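Local coordinates for oligopeptide ABC transporter, periplasmic oligopeptide-binding protein, putative (Thermotoga maritima MSB8, PDB 5IPW), which probably binds oligopeptides in the periplasm as the solute-binding component of an ABC-type peptide transporter, at residues A[430-441]-A[460-468]. Sequence-based numbering, arbitrary orientation.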
ATOM      1  N   TYR A 430      28.794  20.725 -26.435  1.00 77.65           N
ATOM      2  CA  TYR A 430      28.511  19.382 -25.937  1.00 73.50           C
ATOM      3  C   TYR A 430      29.781  18.570 -26.072  1.00 68.36           C
ATOM      4  O   TYR A 430      30.703  18.976 -26.772  1.00 69.37           O
ATOM      5  CB  TYR A 430      27.385  18.725 -26.734  1.00 72.38           C
ATOM      6  CG  TYR A 430      26.061  19.455 -26.653  1.00 73.40           C
ATOM      7  CD1 TYR A 430      25.334  19.494 -25.465  1.00 74.70           C
ATOM      8  CD2 TYR A 430      25.526  20.097 -27.768  1.00 74.22           C
ATOM      9  CE1 TYR A 430      24.116  20.158 -25.388  1.00 73.75           C
ATOM     10  CE2 TYR A 430      24.309  20.762 -27.702  1.00 75.17           C
ATOM     11  CZ  TYR A 430      23.609  20.790 -26.511  1.00 73.30           C
ATOM     12  OH  TYR A 430      22.404  21.449 -26.450  1.00 72.79           O
ATOM     13  N   ARG A 431      29.837  17.426 -25.408  1.00 66.84           N
ATOM     14  CA  ARG A 431      30.990  16.543 -25.563  1.00 71.38           C
ATOM     15  C   ARG A 431      30.699  15.443 -26.590  1.00 70.27           C
ATOM     16  O   ARG A 431      29.684  15.511 -27.296  1.00 65.46           O
ATOM     17  CB  ARG A 431      31.506  16.025 -24.210  1.00 76.48           C
ATOM     18  CG  ARG A 431      30.506  15.392 -23.268  1.00 82.09           C
ATOM     19  CD  ARG A 431      31.207  15.058 -21.956  1.00 85.89           C
ATOM     20  NE  ARG A 431      31.366  16.223 -21.077  1.00 87.59           N
ATOM     21  CZ  ARG A 431      32.367  16.411 -20.210  1.00 89.16           C
ATOM     22  NH1 ARG A 431      33.358  15.526 -20.084  1.00 89.09           N
ATOM     23  NH2 ARG A 431      32.386  17.506 -19.460  1.00 86.10           N
ATOM     24  N   LEU A 432      31.602  14.467 -26.710  1.00 68.62           N
ATOM     25  CA  LEU A 432      31.575  13.524 -27.824  1.00 70.09           C
ATOM     26  C   LEU A 432      31.821  12.086 -27.382  1.00 69.88           C
ATOM     27  O   LEU A 432      32.535  11.835 -26.408  1.00 67.39           O
ATOM     28  CB  LEU A 432      32.642  13.903 -28.858  1.00 72.01           C
ATOM     29  CG  LEU A 432      32.657  15.328 -29.424  1.00 72.96           C
ATOM     30  CD1 LEU A 432      33.937  15.545 -30.212  1.00 74.21           C
ATOM     31  CD2 LEU A 432      31.439  15.626 -30.292  1.00 73.21           C
ATOM     32  N   LEU A 433      31.246  11.148 -28.132  1.00 67.77           N
ATOM     33  CA  LEU A 433      31.438   9.723 -27.878  1.00 69.58           C
ATOM     34  C   LEU A 433      32.796   9.293 -28.445  1.00 69.18           C
ATOM     35  O   LEU A 433      33.379  10.020 -29.248  1.00 71.25           O
ATOM     36  CB  LEU A 433      30.310   8.911 -28.532  1.00 69.84           C
ATOM     37  CG  LEU A 433      28.862   9.283 -28.196  1.00 69.74           C
ATOM     38  CD1 LEU A 433      27.898   8.489 -29.062  1.00 70.14           C
ATOM     39  CD2 LEU A 433      28.563   9.052 -26.724  1.00 69.79           C
ATOM     40  N   PRO A 434      33.293   8.101 -28.054  1.00 67.75           N
ATOM     41  CA  PRO A 434      34.550   7.572 -28.605  1.00 68.68           C
ATOM     42  C   PRO A 434      34.643   7.506 -30.135  1.00 70.57           C
ATOM     43  O   PRO A 434      35.749   7.389 -30.660  1.00 74.88           O
ATOM     44  CB  PRO A 434      34.617   6.154 -28.034  1.00 67.42           C
ATOM     45  CG  PRO A 434      33.879   6.240 -26.749  1.00 69.67           C
ATOM     46  CD  PRO A 434      32.774   7.240 -26.975  1.00 69.42           C
ATOM     47  N   ASP A 435      33.514   7.560 -30.842  1.00 67.23           N
ATOM     48  CA  ASP A 435      33.535   7.568 -32.308  1.00 65.60           C
ATOM     49  C   ASP A 435      33.342   8.973 -32.901  1.00 62.90           C
ATOM     50  O   ASP A 435      33.094   9.121 -34.102  1.00 63.89           O
ATOM     51  CB  ASP A 435      32.513   6.568 -32.884  1.00 65.64           C
ATOM     52  CG  ASP A 435      31.059   6.918 -32.552  1.00 66.36           C
ATOM     53  OD1 ASP A 435      30.767   8.054 -32.111  1.00 62.16           O
ATOM     54  OD2 ASP A 435      30.199   6.035 -32.748  1.00 66.32           O
ATOM     55  N   GLY A 436      33.455  10.002 -32.070  1.00 57.31           N
ATOM     56  CA  GLY A 436      33.323  11.368 -32.551  1.00 55.10           C
ATOM     57  C   GLY A 436      31.898  11.856 -32.725  1.00 55.79           C
ATOM     58  O   GLY A 436      31.683  13.008 -33.118  1.00 51.31           O
ATOM     59  N   ARG A 437      30.913  11.005 -32.429  1.00 58.81           N
ATOM     60  CA  ARG A 437      29.514  11.441 -32.485  1.00 59.48           C
ATOM     61  C   ARG A 437      29.242  12.406 -31.349  1.00 60.65           C
ATOM     62  O   ARG A 437      29.794  12.234 -30.254  1.00 57.97           O
ATOM     63  CB  ARG A 437      28.535  10.273 -32.362  1.00 60.14           C
ATOM     64  CG  ARG A 437      27.932   9.797 -33.674  1.00 61.00           C
ATOM     65  CD  ARG A 437      26.858   8.753 -33.407  1.00 59.86           C
ATOM     66  NE  ARG A 437      27.404   7.562 -32.754  1.00 58.75           N
ATOM     67  CZ  ARG A 437      26.686   6.610 -32.157  1.00 57.92           C
ATOM     68  NH1 ARG A 437      27.306   5.566 -31.601  1.00 55.12           N
ATOM     69  NH2 ARG A 437      25.356   6.685 -32.110  1.00 56.22           N
ATOM     70  N   PRO A 438      28.378  13.410 -31.595  1.00 61.70           N
ATOM     71  CA  PRO A 438      27.962  14.282 -30.503  1.00 63.10           C
ATOM     72  C   PRO A 438      27.281  13.445 -29.434  1.00 67.63           C
ATOM     73  O   PRO A 438      26.440  12.607 -29.764  1.00 69.20           O
ATOM     74  CB  PRO A 438      26.954  15.244 -31.151  1.00 62.18           C
ATOM     75  CG  PRO A 438      27.010  15.000 -32.617  1.00 61.18           C
ATOM     76  CD  PRO A 438      27.603  13.645 -32.825  1.00 61.73           C
ATOM     77  N   LEU A 439      27.656  13.645 -28.174  1.00 71.70           N
ATOM     78  CA  LEU A 439      27.036  12.902 -27.080  1.00 73.50           C
ATOM     79  C   LEU A 439      25.590  13.367 -26.908  1.00 71.58           C
ATOM     80  O   LEU A 439      25.319  14.431 -26.342  1.00 71.94           O
ATOM     81  CB  LEU A 439      27.832  13.060 -25.789  1.00 73.64           C
ATOM     82  CG  LEU A 439      27.277  12.239 -24.632  1.00 73.61           C
ATOM     83  CD1 LEU A 439      28.390  11.534 -23.882  1.00 74.42           C
ATOM     84  CD2 LEU A 439      26.486  13.130 -23.700  1.00 74.90           C
ATOM     85  N   ARG A 440      24.676  12.551 -27.424  1.00 67.99           N
ATOM     86  CA  ARG A 440      23.276  12.904 -27.527  1.00 66.75           C
ATOM     87  C   ARG A 440      22.410  11.663 -27.381  1.00 66.15           C
ATOM     88  O   ARG A 440      22.784  10.574 -27.822  1.00 63.14           O
ATOM     89  CB  ARG A 440      23.000  13.576 -28.875  1.00 66.15           C
ATOM     90  CG  ARG A 440      21.528  13.851 -29.166  1.00 67.21           C
ATOM     91  CD  ARG A 440      21.341  14.560 -30.497  1.00 68.45           C
ATOM     92  NE  ARG A 440      19.935  14.861 -30.768  1.00 72.60           N
ATOM     93  CZ  ARG A 440      19.493  15.700 -31.708  1.00 75.25           C
ATOM     94  NH1 ARG A 440      20.335  16.354 -32.507  1.00 76.03           N
ATOM     95  NH2 ARG A 440      18.186  15.890 -31.847  1.00 74.63           N
ATOM     96  N   PHE A 441      21.254  11.839 -26.748  1.00 66.54           N
ATOM     97  CA  PHE A 441      20.221  10.813 -26.738  1.00 65.44           C
ATOM     98  C   PHE A 441      18.876  11.436 -26.442  1.00 63.17           C
ATOM     99  O   PHE A 441      18.795  12.593 -26.037  1.00 65.48           O
ATOM    100  CB  PHE A 441      20.540   9.696 -25.743  1.00 66.19           C
ATOM    101  CG  PHE A 441      20.706  10.163 -24.328  1.00 70.46           C
ATOM    102  CD1 PHE A 441      21.924  10.667 -23.888  1.00 72.44           C
ATOM    103  CD2 PHE A 441      19.655  10.078 -23.425  1.00 71.83           C
ATOM    104  CE1 PHE A 441      22.086  11.087 -22.578  1.00 72.62           C
ATOM    105  CE2 PHE A 441      19.811  10.497 -22.113  1.00 71.87           C
ATOM    106  CZ  PHE A 441      21.027  11.003 -21.690  1.00 72.32           C
ATOM    107  N   TYR A 460      20.046  21.477 -17.360  1.00 86.23           N
ATOM    108  CA  TYR A 460      21.033  21.106 -16.340  1.00 91.23           C
ATOM    109  C   TYR A 460      22.102  20.191 -16.920  1.00 87.36           C
ATOM    110  O   TYR A 460      23.267  20.259 -16.522  1.00 84.80           O
ATOM    111  CB  TYR A 460      20.380  20.442 -15.114  1.00 95.67           C
ATOM    112  CG  TYR A 460      19.200  21.188 -14.513  1.00101.88           C
ATOM    113  CD1 TYR A 460      19.012  22.559 -14.735  1.00105.54           C
ATOM    114  CD2 TYR A 460      18.278  20.528 -13.709  1.00102.96           C
ATOM    115  CE1 TYR A 460      17.935  23.235 -14.191  1.00104.86           C
ATOM    116  CE2 TYR A 460      17.202  21.201 -13.154  1.00104.66           C
ATOM    117  CZ  TYR A 460      17.037  22.552 -13.401  1.00106.67           C
ATOM    118  OH  TYR A 460      15.974  23.230 -12.865  1.00106.19           O
ATOM    119  N   TRP A 461      21.696  19.347 -17.865  1.00 89.01           N
ATOM    120  CA  TRP A 461      22.605  18.399 -18.506  1.00 89.53           C
ATOM    121  C   TRP A 461      23.428  19.024 -19.646  1.00 87.95           C
ATOM    122  O   TRP A 461      24.520  18.546 -19.959  1.00 84.52           O
ATOM    123  CB  TRP A 461      21.832  17.160 -18.988  1.00 89.37           C
ATOM    124  CG  TRP A 461      21.467  16.191 -17.876  1.00 88.48           C
ATOM    125  CD1 TRP A 461      21.856  16.251 -16.564  1.00 88.04           C
ATOM    126  CD2 TRP A 461      20.687  14.996 -18.001  1.00 87.81           C
ATOM    127  NE1 TRP A 461      21.352  15.183 -15.868  1.00 86.02           N
ATOM    128  CE2 TRP A 461      20.627  14.398 -16.725  1.00 86.07           C
ATOM    129  CE3 TRP A 461      20.025  14.376 -19.066  1.00 86.01           C
ATOM    130  CZ2 TRP A 461      19.938  13.210 -16.487  1.00 84.13           C
ATOM    131  CZ3 TRP A 461      19.336  13.196 -18.826  1.00 84.28           C
ATOM    132  CH2 TRP A 461      19.297  12.627 -17.547  1.00 83.02           C
ATOM    133  N   LYS A 462      22.911  20.091 -20.251  1.00 87.02           N
ATOM    134  CA  LYS A 462      23.691  20.906 -21.188  1.00 86.99           C
ATOM    135  C   LYS A 462      24.943  21.480 -20.518  1.00 85.19           C
ATOM    136  O   LYS A 462      26.009  21.541 -21.128  1.00 88.04           O
ATOM    137  CB  LYS A 462      22.830  22.045 -21.737  1.00 88.63           C
ATOM    138  CG  LYS A 462      23.476  22.866 -22.847  1.00 89.81           C
ATOM    139  CD  LYS A 462      22.631  24.077 -23.222  1.00 90.86           C
ATOM    140  CE  LYS A 462      21.174  23.713 -23.471  1.00 92.92           C
ATOM    141  NZ  LYS A 462      20.421  24.821 -24.118  1.00 95.17           N
ATOM    142  N   GLN A 463      24.810  21.882 -19.257  1.00 83.01           N
ATOM    143  CA  GLN A 463      25.939  22.396 -18.477  1.00 81.44           C
ATOM    144  C   GLN A 463      27.052  21.367 -18.252  1.00 76.70           C
ATOM    145  O   GLN A 463      28.162  21.739 -17.877  1.00 76.46           O
ATOM    146  CB  GLN A 463      25.458  22.953 -17.127  1.00 83.41           C
ATOM    147  CG  GLN A 463      25.270  24.466 -17.089  1.00 85.63           C
ATOM    148  CD  GLN A 463      24.427  25.003 -18.234  1.00 86.02           C
ATOM    149  OE1 GLN A 463      23.222  24.765 -18.299  1.00 85.88           O
ATOM    150  NE2 GLN A 463      25.057  25.748 -19.136  1.00 85.81           N
ATOM    151  N   ILE A 464      26.762  20.085 -18.459  1.00 73.07           N
ATOM    152  CA  ILE A 464      27.815  19.062 -18.452  1.00 75.46           C
ATOM    153  C   ILE A 464      28.108  18.516 -19.856  1.00 72.49           C
ATOM    154  O   ILE A 464      28.842  17.533 -20.016  1.00 72.07           O
ATOM    155  CB  ILE A 464      27.530  17.914 -17.449  1.00 78.91           C
ATOM    156  CG1 ILE A 464      26.274  17.120 -17.834  1.00 79.63           C
ATOM    157  CG2 ILE A 464      27.384  18.480 -16.044  1.00 80.14           C
ATOM    158  CD1 ILE A 464      26.048  15.879 -16.993  1.00 79.93           C
ATOM    159  N   GLY A 465      27.549  19.178 -20.865  1.00 70.37           N
ATOM    160  CA  GLY A 465      27.778  18.820 -22.263  1.00 73.68           C
ATOM    161  C   GLY A 465      26.997  17.618 -22.767  1.00 72.96           C
ATOM    162  O   GLY A 465      27.305  17.084 -23.830  1.00 74.61           O
ATOM    163  N   VAL A 466      25.984  17.193 -22.015  1.00 71.18           N
ATOM    164  CA  VAL A 466      25.162  16.067 -22.413  1.00 66.27           C
ATOM    165  C   VAL A 466      23.917  16.586 -23.116  1.00 68.36           C
ATOM    166  O   VAL A 466      23.098  17.280 -22.516  1.00 65.24           O
ATOM    167  CB  VAL A 466      24.779  15.191 -21.212  1.00 64.67           C
ATOM    168  CG1 VAL A 466      23.719  14.174 -21.610  1.00 66.59           C
ATOM    169  CG2 VAL A 466      26.009  14.488 -20.642  1.00 62.95           C
ATOM    170  N   TRP A 467      23.788  16.236 -24.393  1.00 68.51           N
ATOM    171  CA  TRP A 467      22.701  16.721 -25.240  1.00 68.30           C
ATOM    172  C   TRP A 467      21.498  15.787 -25.134  1.00 67.36           C
ATOM    173  O   TRP A 467      21.611  14.594 -25.405  1.00 67.44           O
ATOM    174  CB  TRP A 467      23.170  16.777 -26.698  1.00 67.84           C
ATOM    175  CG  TRP A 467      22.249  17.494 -27.647  1.00 67.93           C
ATOM    176  CD1 TRP A 467      20.983  17.956 -27.397  1.00 67.21           C
ATOM    177  CD2 TRP A 467      22.518  17.799 -29.020  1.00 69.39           C
ATOM    178  NE1 TRP A 467      20.462  18.545 -28.522  1.00 68.32           N
ATOM    179  CE2 TRP A 467      21.382  18.460 -29.533  1.00 70.19           C
ATOM    180  CE3 TRP A 467      23.616  17.586 -29.863  1.00 69.62           C
ATOM    181  CZ2 TRP A 467      21.310  18.908 -30.855  1.00 71.80           C
ATOM    182  CZ3 TRP A 467      23.543  18.032 -31.176  1.00 69.77           C
ATOM    183  CH2 TRP A 467      22.398  18.685 -31.660  1.00 71.34           C
ATOM    184  N   VAL A 468      20.346  16.325 -24.743  1.00 64.26           N
ATOM    185  CA  VAL A 468      19.121  15.541 -24.761  1.00 62.96           C
ATOM    186  C   VAL A 468      17.978  16.295 -25.414  1.00 63.78           C
ATOM    187  O   VAL A 468      17.953  17.527 -25.419  1.00 63.23           O
ATOM    188  CB  VAL A 468      18.696  15.083 -23.349  1.00 63.36           C
ATOM    189  CG1 VAL A 468      19.760  14.178 -22.742  1.00 62.33           C
ATOM    190  CG2 VAL A 468      18.408  16.275 -22.444  1.00 64.21           C
TER
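The indole of Trp467 is sandwiched between Tyr430 on one face and Arg440 on the other, with Pro438 CB near its plane at the edge. The phenol forms an offset stack, its plane only 6° from that of the indole and its centroid 4.3 Å from that of the five-membered ring, while Trp467 CB sits over the centre of the Tyr430 ring. On the far face the extended Arg440 chain, with CG anti to the backbone N (chi1 173°), lays CD over the six-membered ring and brings CZ to 4.1 Å from its centroid, a cation-pi contact. With the indole cut back to the methyl of an alanine, the Tyr430 ring and the Arg440 guanidinium would probably lose the surface both rest on, each freer to turn. On the sheet face opposite Arg440 and Trp467, Val468 CG1 lies over one face of the Phe441 ring; just ahead of the strands, Leu439 CD2 meets Val466 CG2 at 3.4 Å. Arg431 grips the turn after the helix twice: its N meets a lone pair of Gly465 O at 3.0 Å, and its NE reaches Ile464 O along a more bent path, while NH1 is salt-bridged to Asp418. Gly465, at positive phi, is the C-prime residue of a Schellman motif ending helix 448-462. The hydrogen bonds from Trp467 N to Leu439 O (3.1 Å) and from Phe441 N to Trp467 O (3.1 Å) open the parallel pairing of strands 440-445 and 467-472, which helix 448-462 joins into a beta-alpha-beta crossover.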